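Local coordinates for protein GH127 beta-L-arabinofuranoside (Geobacillus stearothermophilus, PDB 4QK0) that probably hydrolyses beta-L-arabinofuranosides, releasing L-arabinose from arabinose-containing sugars, as a family 127 glycoside hydrolase, at residues Val79-Glu84 / Leu417-Ala422; Tyr154-Gly159 / Leu201-Gly206; Lys169-Ile174 / Leu196-Leu201; Asn209-Ser214 / Ala280-Asp285. All coordinates share one frame; numbering follows the deposited sequence.

Contact 1: residues Val79-Glu84 / Leu417-Ala422; sequences VAKWLE and LARLIA
Glu84 and Arg419 meet through a single salt bridge between helices 76-92 and 413-422, with NH1 of Arg419 2.7 Å from OE1 of Glu84. The two side chains cross obliquely. The carboxylate stands almost upright to the guanidinium, their planes 82° apart, so one oxygen is gripped from one NH group and no two-pronged pairing forms. NH1 comes in on the syn side of OE1, 20° out of the carboxylate plane, and the N-H...O angle of 148° leaves the bond somewhat bent. CG of Arg419 sits between its own backbone N and carbonyl carbon, and from there the chain runs fully extended to NE, which takes CD past OE1 of Glu84 at 3.4 Å. CG of Lys81 comes obliquely to the guanidinium, 4.5 Å from NE of Arg419. OE2 of Glu84 is hydrogen-bonded to Tyr88 OH, one turn further along its helix, so both oxygens of this buried carboxylate have a partner. An alanine in place of Glu84 would probably leave the buried Arg419 charge without its closest counter-ion, Glu149 being only a long, weak ion pair, and strip Tyr88 of its acceptor. Around the bridge stand helix 140-158, whose His146 touches both Lys81 and Arg419, and helix 334-350, which packs Phe342 on Arg419, all part of the helical catalytic domain.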
loop_
_atom_site.group_PDB
_atom_site.type_symbol
_atom_site.label_atom_id
_atom_site.label_comp_id
_atom_site.label_asym_id
_atom_site.label_seq_id
_atom_site.Cartn_x
_atom_site.Cartn_y
_atom_site.Cartn_z
ATOM N N VAL A 79 -15.740 -24.322 -17.251
ATOM C CA VAL A 79 -16.705 -24.921 -18.141
ATOM C C VAL A 79 -18.086 -24.811 -17.512
ATOM O O VAL A 79 -19.070 -24.501 -18.188
ATOM C CB VAL A 79 -16.352 -26.382 -18.409
ATOM C CG1 VAL A 79 -17.394 -27.023 -19.298
ATOM C CG2 VAL A 79 -15.009 -26.463 -19.084
ATOM N N ALA A 80 -18.144 -25.036 -16.206
ATOM C CA ALA A 80 -19.387 -24.974 -15.471
ATOM C C ALA A 80 -19.986 -23.617 -15.560
ATOM O O ALA A 80 -21.178 -23.463 -15.809
ATOM C CB ALA A 80 -19.168 -25.353 -14.019
ATOM N N LYS A 81 -19.174 -22.593 -15.369
ATOM C CA LYS A 81 -19.713 -21.230 -15.350
ATOM C C LYS A 81 -20.191 -20.821 -16.699
ATOM O O LYS A 81 -21.172 -20.053 -16.808
ATOM C CB LYS A 81 -18.686 -20.214 -14.836
ATOM C CG LYS A 81 -18.362 -20.368 -13.352
ATOM C CD LYS A 81 -17.082 -19.594 -13.008
ATOM C CE LYS A 81 -16.747 -19.695 -11.543
ATOM N NZ LYS A 81 -15.368 -19.199 -11.333
ATOM N N TRP A 82 -19.500 -21.291 -17.747
ATOM C CA TRP A 82 -19.937 -20.965 -19.107
ATOM C C TRP A 82 -21.313 -21.650 -19.360
ATOM O O TRP A 82 -22.265 -20.997 -19.830
ATOM C CB TRP A 82 -18.867 -21.375 -20.142
ATOM C CG TRP A 82 -19.191 -21.082 -21.570
ATOM C CD1 TRP A 82 -18.891 -19.942 -22.265
ATOM C CD2 TRP A 82 -19.906 -21.921 -22.482
ATOM N NE1 TRP A 82 -19.387 -20.029 -23.541
ATOM C CE2 TRP A 82 -19.989 -21.237 -23.704
ATOM C CE3 TRP A 82 -20.456 -23.193 -22.394
ATOM C CZ2 TRP A 82 -20.621 -21.778 -24.821
ATOM C CZ3 TRP A 82 -21.058 -23.740 -23.523
ATOM C CH2 TRP A 82 -21.136 -23.031 -24.710
ATOM N N LEU A 83 -21.438 -22.927 -18.979
ATOM C CA LEU A 83 -22.750 -23.628 -19.122
ATOM C C LEU A 83 -23.879 -22.937 -18.354
ATOM O O LEU A 83 -24.988 -22.791 -18.856
ATOM C CB LEU A 83 -22.651 -25.064 -18.671
ATOM C CG LEU A 83 -21.844 -25.981 -19.618
ATOM C CD1 LEU A 83 -21.543 -27.294 -18.942
ATOM C CD2 LEU A 83 -22.593 -26.218 -20.906
ATOM N N GLU A 84 -23.574 -22.455 -17.161
ATOM C CA GLU A 84 -24.574 -21.808 -16.348
ATOM C C GLU A 84 -25.061 -20.550 -16.995
ATOM O O GLU A 84 -26.280 -20.282 -17.061
ATOM C CB GLU A 84 -24.070 -21.534 -14.929
ATOM C CG GLU A 84 -25.210 -21.049 -14.018
ATOM C CD GLU A 84 -24.772 -20.530 -12.647
ATOM O OE1 GLU A 84 -23.644 -20.825 -12.235
ATOM O OE2 GLU A 84 -25.587 -19.848 -11.975
ATOM N N LEU A 417 -19.183 -12.652 -14.682
ATOM C CA LEU A 417 -20.156 -11.566 -14.943
ATOM C C LEU A 417 -21.270 -11.986 -15.869
ATOM O O LEU A 417 -22.390 -11.594 -15.693
ATOM C CB LEU A 417 -19.549 -10.341 -15.558
ATOM C CG LEU A 417 -19.251 -9.167 -14.636
ATOM C CD1 LEU A 417 -18.516 -8.122 -15.469
ATOM C CD2 LEU A 417 -20.486 -8.544 -13.996
ATOM N N ALA A 418 -20.944 -12.771 -16.858
ATOM C CA ALA A 418 -21.953 -13.284 -17.774
ATOM C C ALA A 418 -23.095 -13.983 -17.037
ATOM O O ALA A 418 -24.246 -13.763 -17.381
ATOM C CB ALA A 418 -21.335 -14.261 -18.747
ATOM N N ARG A 419 -22.784 -14.867 -16.079
ATOM C CA ARG A 419 -23.860 -15.632 -15.434
ATOM C C ARG A 419 -24.745 -14.742 -14.612
ATOM O O ARG A 419 -25.951 -14.956 -14.603
ATOM C CB ARG A 419 -23.367 -16.829 -14.646
ATOM C CG ARG A 419 -22.570 -16.536 -13.404
ATOM C CD ARG A 419 -22.142 -17.855 -12.776
ATOM N NE ARG A 419 -21.395 -17.639 -11.556
ATOM C CZ ARG A 419 -21.520 -18.344 -10.443
ATOM N NH1 ARG A 419 -22.405 -19.340 -10.345
ATOM N NH2 ARG A 419 -20.756 -18.038 -9.396
ATOM N N LEU A 420 -24.198 -13.695 -14.004
ATOM C CA LEU A 420 -25.052 -12.745 -13.308
ATOM C C LEU A 420 -25.938 -11.894 -14.235
ATOM O O LEU A 420 -27.180 -11.752 -14.039
ATOM C CB LEU A 420 -24.219 -11.815 -12.439
ATOM C CG LEU A 420 -25.012 -10.710 -11.745
ATOM C CD1 LEU A 420 -26.037 -11.324 -10.803
ATOM C CD2 LEU A 420 -24.096 -9.816 -10.946
ATOM N N ILE A 421 -25.314 -11.285 -15.240
ATOM C CA ILE A 421 -26.026 -10.382 -16.126
ATOM C C ILE A 421 -27.121 -11.154 -16.816
ATOM O O ILE A 421 -28.237 -10.657 -16.980
ATOM C CB ILE A 421 -25.053 -9.772 -17.167
ATOM C CG1 ILE A 421 -24.216 -8.656 -16.511
ATOM C CG2 ILE A 421 -25.800 -9.186 -18.343
ATOM C CD1 ILE A 421 -23.083 -8.165 -17.368
ATOM N N ALA A 422 -26.795 -12.363 -17.267
ATOM C CA ALA A 422 -27.762 -13.166 -18.034
ATOM C C ALA A 422 -28.966 -13.575 -17.183
ATOM O O ALA A 422 -30.040 -13.820 -17.716
ATOM C CB ALA A 422 -27.107 -14.401 -18.639
#

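Contact 2: residues Tyr154-Gly159 / Leu201-Gly206; sequences YFRATG and LYEVTG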
loop_
_atom_site.group_PDB
_atom_site.type_symbol
_atom_site.label_atom_id
_atom_site.label_comp_id
_atom_site.label_asym_id
_atom_site.label_seq_id
_atom_site.Cartn_x
_atom_site.Cartn_y
_atom_site.Cartn_z
ATOM N N TYR A 154 -29.532 -25.288 -16.123
ATOM C CA TYR A 154 -29.762 -25.798 -17.444
ATOM C C TYR A 154 -31.097 -26.582 -17.454
ATOM O O TYR A 154 -31.852 -26.494 -18.396
ATOM C CB TYR A 154 -28.561 -26.673 -17.895
ATOM C CG TYR A 154 -28.578 -26.949 -19.374
ATOM C CD1 TYR A 154 -28.168 -25.983 -20.276
ATOM C CD2 TYR A 154 -29.061 -28.162 -19.883
ATOM C CE1 TYR A 154 -28.211 -26.200 -21.639
ATOM C CE2 TYR A 154 -29.100 -28.398 -21.246
ATOM C CZ TYR A 154 -28.673 -27.411 -22.120
ATOM O OH TYR A 154 -28.703 -27.593 -23.490
ATOM N N PHE A 155 -31.385 -27.315 -16.384
ATOM C CA PHE A 155 -32.686 -27.955 -16.260
ATOM C C PHE A 155 -33.868 -26.983 -16.262
ATOM O O PHE A 155 -34.844 -27.164 -16.991
ATOM C CB PHE A 155 -32.745 -28.791 -15.005
ATOM C CG PHE A 155 -34.080 -29.419 -14.804
ATOM C CD1 PHE A 155 -34.561 -30.348 -15.732
ATOM C CD2 PHE A 155 -34.879 -29.060 -13.743
ATOM C CE1 PHE A 155 -35.813 -30.912 -15.591
ATOM C CE2 PHE A 155 -36.135 -29.633 -13.584
ATOM C CZ PHE A 155 -36.593 -30.559 -14.500
ATOM N N ARG A 156 -33.774 -25.948 -15.466
ATOM C CA ARG A 156 -34.838 -24.957 -15.358
ATOM C C ARG A 156 -35.039 -24.268 -16.652
ATOM O O ARG A 156 -36.159 -23.887 -16.948
ATOM C CB ARG A 156 -34.547 -23.896 -14.265
ATOM C CG ARG A 156 -34.570 -24.508 -12.891
ATOM C CD ARG A 156 -34.439 -23.531 -11.743
ATOM N NE ARG A 156 -35.300 -24.101 -10.719
ATOM C CZ ARG A 156 -35.068 -24.125 -9.421
ATOM N NH1 ARG A 156 -33.964 -23.567 -8.928
ATOM N NH2 ARG A 156 -35.979 -24.710 -8.632
ATOM N N ALA A 157 -33.977 -24.108 -17.433
ATOM C CA ALA A 157 -34.093 -23.389 -18.707
ATOM C C ALA A 157 -34.605 -24.230 -19.852
ATOM O O ALA A 157 -35.266 -23.718 -20.739
ATOM C CB ALA A 157 -32.724 -22.819 -19.127
ATOM N N THR A 158 -34.169 -25.478 -19.915
ATOM C CA THR A 158 -34.441 -26.279 -21.096
ATOM C C THR A 158 -35.355 -27.465 -20.842
ATOM O O THR A 158 -35.819 -28.072 -21.795
ATOM C CB THR A 158 -33.156 -26.866 -21.683
ATOM O OG1 THR A 158 -32.564 -27.778 -20.740
ATOM C CG2 THR A 158 -32.196 -25.776 -22.054
ATOM N N GLY A 159 -35.567 -27.829 -19.590
ATOM C CA GLY A 159 -36.318 -29.076 -19.263
ATOM C C GLY A 159 -35.483 -30.328 -19.393
ATOM O O GLY A 159 -35.908 -31.397 -19.018
ATOM N N LEU A 201 -29.611 -27.510 -5.614
ATOM C CA LEU A 201 -29.887 -28.826 -6.085
ATOM C C LEU A 201 -31.092 -29.407 -5.277
ATOM O O LEU A 201 -31.954 -30.107 -5.830
ATOM C CB LEU A 201 -28.685 -29.730 -5.883
ATOM C CG LEU A 201 -28.778 -31.137 -6.464
ATOM C CD1 LEU A 201 -28.974 -31.119 -7.963
ATOM C CD2 LEU A 201 -27.531 -31.935 -6.110
ATOM N N TYR A 202 -31.116 -29.120 -3.976
ATOM C CA TYR A 202 -32.241 -29.469 -3.133
ATOM C C TYR A 202 -33.546 -28.828 -3.622
ATOM O O TYR A 202 -34.549 -29.506 -3.707
ATOM C CB TYR A 202 -31.974 -29.095 -1.690
ATOM C CG TYR A 202 -33.212 -29.162 -0.854
ATOM C CD1 TYR A 202 -33.774 -30.405 -0.486
ATOM C CD2 TYR A 202 -33.848 -28.010 -0.450
ATOM C CE1 TYR A 202 -34.934 -30.477 0.278
ATOM C CE2 TYR A 202 -35.020 -28.067 0.304
ATOM C CZ TYR A 202 -35.561 -29.294 0.660
ATOM O OH TYR A 202 -36.708 -29.312 1.408
ATOM N N GLU A 203 -33.499 -27.560 -3.993
ATOM C CA GLU A 203 -34.695 -26.839 -4.395
ATOM C C GLU A 203 -35.269 -27.436 -5.628
ATOM O O GLU A 203 -36.455 -27.407 -5.828
ATOM C CB GLU A 203 -34.415 -25.385 -4.697
ATOM C CG GLU A 203 -34.249 -24.516 -3.474
ATOM C CD GLU A 203 -33.440 -23.223 -3.707
ATOM O OE1 GLU A 203 -32.940 -22.915 -4.825
ATOM O OE2 GLU A 203 -33.301 -22.498 -2.715
ATOM N N VAL A 204 -34.436 -27.989 -6.492
ATOM C CA VAL A 204 -34.961 -28.484 -7.743
ATOM C C VAL A 204 -35.295 -29.949 -7.654
ATOM O O VAL A 204 -36.040 -30.416 -8.467
ATOM C CB VAL A 204 -34.002 -28.146 -8.932
ATOM C CG1 VAL A 204 -32.939 -29.196 -9.125
ATOM C CG2 VAL A 204 -34.783 -27.954 -10.195
ATOM N N THR A 205 -34.718 -30.689 -6.726
ATOM C CA THR A 205 -34.973 -32.116 -6.643
ATOM C C THR A 205 -35.863 -32.549 -5.477
ATOM O O THR A 205 -36.365 -33.648 -5.488
ATOM C CB THR A 205 -33.673 -32.929 -6.446
ATOM O OG1 THR A 205 -33.041 -32.547 -5.234
ATOM C CG2 THR A 205 -32.723 -32.778 -7.603
ATOM N N GLY A 206 -35.938 -31.751 -4.415
ATOM C CA GLY A 206 -36.621 -32.147 -3.202
ATOM C C GLY A 206 -35.887 -33.192 -2.392
ATOM O O GLY A 206 -36.356 -33.616 -1.337
#
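With chi1 at 178°, CG of Phe155 is anti to its backbone N, and the ring swings out toward helix 194-205, where Val204 meets it. Arg156, one residue on, starts with CG anti to its carbonyl carbon (chi1 -67°) and bends at chi3, which lays its guanidinium over the same valine. CG2 of Val204 is thus shared by two flat groups. It touches the edge of the phenyl ring, close to the ring plane, at 3.7 Å from CD2 of Phe155. It also sits 3.6 Å above one face of the Arg156 guanidinium, offset toward the rim, with NH2 of Arg156 3.8 Å away: an apolar methyl against a flat cation. The arginine and valine side chains slide past each other in opposite directions. Charge probably adds little directly: NH1 of Arg156 stays 4.3 Å from OE1 of Glu203, beyond a salt bridge, while OE2 of Glu203 is engaged by Lys282 and Arg346. This surface contact joins the C-terminal ends of two helices of the GH127 catalytic domain, each closing with a threonine hydroxyl bonded back to a carbonyl four residues earlier and then a glycine of positive phi. The axes of segments 154-158 and 201-205 approach to 11.8 Å, their N-to-C directions 40° apart. Helix 162-177 adds Leu164 to Val204, while helices 76-92 and 96-112 pack on Tyr154 and Thr158.

Contact 3: residues Lys169-Ile174 / Leu196-Leu201; sequences KYADYI and LALLKL
Ala171 meets Leu198 and Leu201 where helix 162-177 packs on helix 194-205 in the helical GH127 catalytic domain. In segment 169-174, Lys169 and Tyr170 come first and turn to other neighbours: the lysine chain lies on Gln113, and the Tyr170 ring goes to Leu119 and to Ala144 of helix 140-158. Ala171 follows, its CB pointing at the partner helix, and a single methyl does all the close touching from this side. CD2 of Leu201 comes within 3.6 Å of it. CD2 of Leu198, one turn earlier on the same helix, is looser at 4.3 Å from CB of Ala171. Leu201 has CG anti to its backbone N (chi1 -174°), a torsion that carries the CD2 branch across to the alanine. Next, Asp172 sends OD1 to the hydroxyl of Tyr210 on helix 208-220, and Tyr173 hydrogen-bonds through OH to NE1 of Trp132. Ile174, one turn beyond Ala171, also points toward helix 194-205, but its side chain makes no contact with 196-201 and lies on Leu141 and Ala144. The nearest CA atoms, those of Ala171 and Leu198, are 7.9 Å apart. No hydrogen bond or charge pair joins the two segments; they are held by buried methyl-to-methyl packing alone, so the fit probably rests on shape and on the exclusion of water.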
loop_
_atom_site.group_PDB
_atom_site.type_symbol
_atom_site.label_atom_id
_atom_site.label_comp_id
_atom_site.label_asym_id
_atom_site.label_seq_id
_atom_site.Cartn_x
_atom_site.Cartn_y
_atom_site.Cartn_z
ATOM N N LYS A 169 -25.555 -37.782 -9.377
ATOM C CA LYS A 169 -24.681 -38.922 -9.096
ATOM C C LYS A 169 -23.432 -38.461 -8.355
ATOM O O LYS A 169 -23.008 -39.087 -7.394
ATOM C CB LYS A 169 -24.259 -39.665 -10.366
ATOM C CG LYS A 169 -25.247 -40.705 -10.834
ATOM C CD LYS A 169 -24.958 -41.263 -12.241
ATOM C CE LYS A 169 -24.219 -42.575 -12.182
ATOM N NZ LYS A 169 -22.857 -42.460 -11.581
ATOM N N TYR A 170 -22.848 -37.352 -8.790
ATOM C CA TYR A 170 -21.651 -36.827 -8.117
ATOM C C TYR A 170 -22.052 -36.345 -6.710
ATOM O O TYR A 170 -21.417 -36.713 -5.722
ATOM C CB TYR A 170 -21.026 -35.714 -8.970
ATOM C CG TYR A 170 -19.639 -35.259 -8.590
ATOM C CD1 TYR A 170 -18.932 -35.837 -7.574
ATOM C CD2 TYR A 170 -19.019 -34.253 -9.314
ATOM C CE1 TYR A 170 -17.663 -35.419 -7.242
ATOM C CE2 TYR A 170 -17.719 -33.821 -9.025
ATOM C CZ TYR A 170 -17.050 -34.396 -7.987
ATOM O OH TYR A 170 -15.778 -33.997 -7.673
ATOM N N ALA A 171 -23.134 -35.579 -6.604
ATOM C CA ALA A 171 -23.583 -35.086 -5.267
ATOM C C ALA A 171 -23.825 -36.252 -4.275
ATOM O O ALA A 171 -23.418 -36.216 -3.106
ATOM C CB ALA A 171 -24.841 -34.255 -5.424
ATOM N N ASP A 172 -24.434 -37.326 -4.769
ATOM C CA ASP A 172 -24.631 -38.528 -3.926
ATOM C C ASP A 172 -23.307 -39.118 -3.523
ATOM O O ASP A 172 -23.125 -39.482 -2.346
ATOM C CB ASP A 172 -25.464 -39.623 -4.654
ATOM C CG ASP A 172 -26.876 -39.157 -5.015
ATOM O OD1 ASP A 172 -27.407 -38.210 -4.390
ATOM O OD2 ASP A 172 -27.426 -39.724 -5.986
ATOM N N TYR A 173 -22.379 -39.245 -4.478
ATOM C CA TYR A 173 -21.055 -39.787 -4.141
ATOM C C TYR A 173 -20.401 -38.911 -3.078
ATOM O O TYR A 173 -19.883 -39.413 -2.044
ATOM C CB TYR A 173 -20.173 -39.907 -5.390
ATOM C CG TYR A 173 -18.757 -40.292 -5.067
ATOM C CD1 TYR A 173 -18.469 -41.420 -4.331
ATOM C CD2 TYR A 173 -17.680 -39.455 -5.449
ATOM C CE1 TYR A 173 -17.161 -41.723 -3.982
ATOM C CE2 TYR A 173 -16.366 -39.743 -5.101
ATOM C CZ TYR A 173 -16.102 -40.839 -4.371
ATOM O OH TYR A 173 -14.788 -41.118 -4.047
ATOM N N ILE A 174 -20.463 -37.591 -3.272
ATOM C CA ILE A 174 -19.856 -36.671 -2.294
ATOM C C ILE A 174 -20.438 -36.904 -0.871
ATOM O O ILE A 174 -19.744 -36.871 0.122
ATOM C CB ILE A 174 -20.072 -35.218 -2.743
ATOM C CG1 ILE A 174 -19.166 -34.914 -3.952
ATOM C CG2 ILE A 174 -19.827 -34.227 -1.586
ATOM C CD1 ILE A 174 -19.549 -33.641 -4.639
ATOM N N LEU A 196 -23.688 -23.603 -1.088
ATOM C CA LEU A 196 -24.802 -22.925 -1.766
ATOM C C LEU A 196 -25.338 -23.718 -2.982
ATOM O O LEU A 196 -26.513 -23.648 -3.322
ATOM C CB LEU A 196 -24.427 -21.481 -2.144
ATOM C CG LEU A 196 -23.368 -21.243 -3.244
ATOM C CD1 LEU A 196 -23.997 -21.249 -4.606
ATOM C CD2 LEU A 196 -22.648 -19.906 -3.068
ATOM N N ALA A 197 -24.456 -24.459 -3.648
ATOM C CA ALA A 197 -24.857 -25.213 -4.788
ATOM C C ALA A 197 -25.813 -26.347 -4.393
ATOM O O ALA A 197 -26.822 -26.565 -5.016
ATOM C CB ALA A 197 -23.625 -25.803 -5.478
ATOM N N LEU A 198 -25.463 -27.052 -3.349
ATOM C CA LEU A 198 -26.329 -28.090 -2.786
ATOM C C LEU A 198 -27.712 -27.590 -2.410
ATOM O O LEU A 198 -28.678 -28.301 -2.622
ATOM C CB LEU A 198 -25.668 -28.757 -1.573
ATOM C CG LEU A 198 -24.534 -29.690 -1.931
ATOM C CD1 LEU A 198 -23.769 -30.166 -0.705
ATOM C CD2 LEU A 198 -25.041 -30.898 -2.724
ATOM N N LEU A 199 -27.846 -26.371 -1.924
ATOM C CA LEU A 199 -29.189 -25.819 -1.687
ATOM C C LEU A 199 -29.971 -25.729 -2.965
ATOM O O LEU A 199 -31.162 -25.952 -2.982
ATOM C CB LEU A 199 -29.165 -24.418 -1.057
ATOM C CG LEU A 199 -28.468 -24.249 0.272
ATOM C CD1 LEU A 199 -28.664 -22.833 0.826
ATOM C CD2 LEU A 199 -29.032 -25.255 1.261
ATOM N N LYS A 200 -29.330 -25.302 -4.038
ATOM C CA LYS A 200 -30.053 -25.165 -5.286
ATOM C C LYS A 200 -30.477 -26.533 -5.778
ATOM O O LYS A 200 -31.542 -26.700 -6.359
ATOM C CB LYS A 200 -29.185 -24.406 -6.308
ATOM C CG LYS A 200 -29.425 -22.875 -6.328
ATOM C CD LYS A 200 -28.169 -22.017 -6.502
ATOM C CE LYS A 200 -28.328 -20.817 -7.456
ATOM N NZ LYS A 200 -27.495 -20.944 -8.724
ATOM N N LEU A 201 -29.611 -27.510 -5.614
ATOM C CA LEU A 201 -29.887 -28.826 -6.085
ATOM C C LEU A 201 -31.092 -29.407 -5.277
ATOM O O LEU A 201 -31.954 -30.107 -5.830
ATOM C CB LEU A 201 -28.685 -29.730 -5.883
ATOM C CG LEU A 201 -28.778 -31.137 -6.464
ATOM C CD1 LEU A 201 -28.974 -31.119 -7.963
ATOM C CD2 LEU A 201 -27.531 -31.935 -6.110
#

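Contact 4: residues Asn209-Ser214 / Ala280-Asp285; sequences NYLKLS and AAKMGD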
loop_
_atom_site.group_PDB
_atom_site.type_symbol
_atom_site.label_atom_id
_atom_site.label_comp_id
_atom_site.label_asym_id
_atom_site.label_seq_id
_atom_site.Cartn_x
_atom_site.Cartn_y
_atom_site.Cartn_z
ATOM N N ASN A 209 -31.287 -35.191 1.303
ATOM C CA ASN A 209 -29.865 -35.474 1.556
ATOM C C ASN A 209 -28.967 -34.273 1.219
ATOM O O ASN A 209 -27.966 -34.054 1.874
ATOM C CB ASN A 209 -29.391 -36.644 0.725
ATOM C CG ASN A 209 -30.111 -37.950 1.058
ATOM O OD1 ASN A 209 -30.710 -38.093 2.125
ATOM N ND2 ASN A 209 -29.958 -38.936 0.181
ATOM N N TYR A 210 -29.354 -33.515 0.190
ATOM C CA TYR A 210 -28.543 -32.431 -0.340
ATOM C C TYR A 210 -28.572 -31.264 0.644
ATOM O O TYR A 210 -27.528 -30.636 0.956
ATOM C CB TYR A 210 -29.019 -32.022 -1.753
ATOM C CG TYR A 210 -28.919 -33.155 -2.774
ATOM C CD1 TYR A 210 -27.956 -34.136 -2.664
ATOM C CD2 TYR A 210 -29.789 -33.240 -3.843
ATOM C CE1 TYR A 210 -27.853 -35.165 -3.598
ATOM C CE2 TYR A 210 -29.706 -34.282 -4.764
ATOM C CZ TYR A 210 -28.746 -35.250 -4.627
ATOM O OH TYR A 210 -28.636 -36.300 -5.543
ATOM N N LEU A 211 -29.753 -31.025 1.178
ATOM C CA LEU A 211 -29.947 -30.007 2.216
ATOM C C LEU A 211 -29.168 -30.330 3.465
ATOM O O LEU A 211 -28.421 -29.492 3.982
ATOM C CB LEU A 211 -31.413 -29.864 2.527
ATOM C CG LEU A 211 -31.734 -28.936 3.675
ATOM C CD1 LEU A 211 -31.435 -27.515 3.268
ATOM C CD2 LEU A 211 -33.205 -29.077 4.024
ATOM N N LYS A 212 -29.203 -31.586 3.871
ATOM C CA LYS A 212 -28.417 -32.003 5.028
ATOM C C LYS A 212 -26.885 -32.009 4.818
ATOM O O LYS A 212 -26.110 -31.791 5.731
ATOM C CB LYS A 212 -28.874 -33.376 5.449
ATOM C CG LYS A 212 -30.261 -33.341 6.076
ATOM C CD LYS A 212 -30.372 -34.407 7.158
ATOM C CE LYS A 212 -30.924 -35.718 6.638
ATOM N NZ LYS A 212 -32.391 -35.779 6.919
ATOM N N LEU A 213 -26.468 -32.339 3.610
ATOM C CA LEU A 213 -25.068 -32.338 3.288
ATOM C C LEU A 213 -24.530 -30.862 3.321
ATOM O O LEU A 213 -23.524 -30.591 3.932
ATOM C CB LEU A 213 -24.885 -32.987 1.898
ATOM C CG LEU A 213 -23.451 -33.125 1.452
ATOM C CD1 LEU A 213 -22.699 -33.953 2.464
ATOM C CD2 LEU A 213 -23.372 -33.757 0.079
ATOM N N SER A 214 -25.263 -29.944 2.720
ATOM C CA SER A 214 -24.973 -28.506 2.825
ATOM C C SER A 214 -24.829 -28.093 4.267
ATOM O O SER A 214 -23.798 -27.541 4.675
ATOM C CB SER A 214 -26.072 -27.683 2.152
ATOM O OG SER A 214 -25.793 -26.282 2.187
ATOM N N ALA A 280 -30.245 -21.022 7.082
ATOM C CA ALA A 280 -31.063 -20.419 8.125
ATOM C C ALA A 280 -32.545 -20.336 7.724
ATOM O O ALA A 280 -33.416 -20.555 8.529
ATOM C CB ALA A 280 -30.565 -19.042 8.473
ATOM N N ALA A 281 -32.818 -19.996 6.467
ATOM C CA ALA A 281 -34.190 -19.885 5.989
ATOM C C ALA A 281 -34.857 -21.237 5.927
ATOM O O ALA A 281 -35.946 -21.407 6.421
ATOM C CB ALA A 281 -34.215 -19.259 4.592
ATOM N N LYS A 282 -34.203 -22.192 5.272
ATOM C CA LYS A 282 -34.807 -23.464 5.041
ATOM C C LYS A 282 -34.951 -24.277 6.321
ATOM O O LYS A 282 -35.923 -24.993 6.443
ATOM C CB LYS A 282 -34.042 -24.243 3.974
ATOM C CG LYS A 282 -34.126 -23.561 2.606
ATOM C CD LYS A 282 -33.549 -24.432 1.514
ATOM C CE LYS A 282 -33.213 -23.648 0.255
ATOM N NZ LYS A 282 -34.395 -23.014 -0.374
HETATM N N MSE A 283 -33.996 -24.181 7.247
HETATM C CA MSE A 283 -34.045 -24.966 8.476
HETATM C C MSE A 283 -34.725 -24.250 9.608
HETATM O O MSE A 283 -34.831 -24.794 10.662
HETATM C CB MSE A 283 -32.678 -25.345 9.066
HETATM C CG MSE A 283 -31.696 -26.049 8.158
HETATM SE SE MSE A 283 -32.441 -27.705 7.421
HETATM C CE MSE A 283 -30.878 -28.888 7.752
ATOM N N GLY A 284 -35.148 -23.024 9.432
ATOM C CA GLY A 284 -35.598 -22.220 10.580
ATOM C C GLY A 284 -34.606 -22.139 11.737
ATOM O O GLY A 284 -35.006 -22.171 12.882
ATOM N N ASP A 285 -33.311 -22.059 11.448
ATOM C CA ASP A 285 -32.263 -22.083 12.501
ATOM C C ASP A 285 -31.943 -20.646 12.890
ATOM O O ASP A 285 -31.293 -19.903 12.134
ATOM C CB ASP A 285 -31.020 -22.803 11.963
ATOM C CG ASP A 285 -29.858 -22.842 12.955
ATOM O OD1 ASP A 285 -29.862 -22.136 13.992
ATOM O OD2 ASP A 285 -28.903 -23.583 12.676
#
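In the helical catalytic domain, helix 208-220 packs against the C-terminal end of helix 266-283, and Leu211 carries the contact between segments 209-214 and 280-285. Its CG lies anti to the backbone N (chi1 175°), which directs both methyls at the partner helix. Met283, present as selenomethionine and bent at chi2 and chi3, reaches back tip to tip: its SE is 3.7 Å from CD2 of Leu211 and 4.0 Å from CG of Leu211. The other branch, CD1 of Leu211, meets the aliphatic part of Lys282 at CD, 4.1 Å away, the two chains crossing at a slant. Lys282 then turns at chi4 and carries NZ off to a salt bridge with Glu203. With only a methyl at this position, an alanine would probably open a gap beside the selenium and free the Met283 chain to turn. Leu279 on helix 266-283 also packs on Leu211, Arg346 of helix 334-350 touches Lys282, and two residues on, Leu213 lies on Leu198 of helix 194-205.

Overall arrangement
All four contacts lie in the helical catalytic domain, and contacts 2, 3 and 4 are nested along the chain within the loop closed by contact 1. Contacts 2 and 3, with centres 12 Å apart, share helix 194-205 and the residue Leu201. Contact 4, centred 13 Å from contact 3, lays its Tyr210 ring on both: CD2 of Tyr210 is 3.5 Å from CD2 of Leu201, and CE1 of Tyr210 is 3.6 Å from CB of Ala171. The salt bridge from Lys282 NZ to Glu203 OE2, 2.6 Å, adds a polar tie to contact 2. Contact 1, the most central of the four, is tied to contact 3 only by the long, weak pairing of Glu84 OE2 with Lys200 NZ, and its centre is 25 Å from that of contact 4.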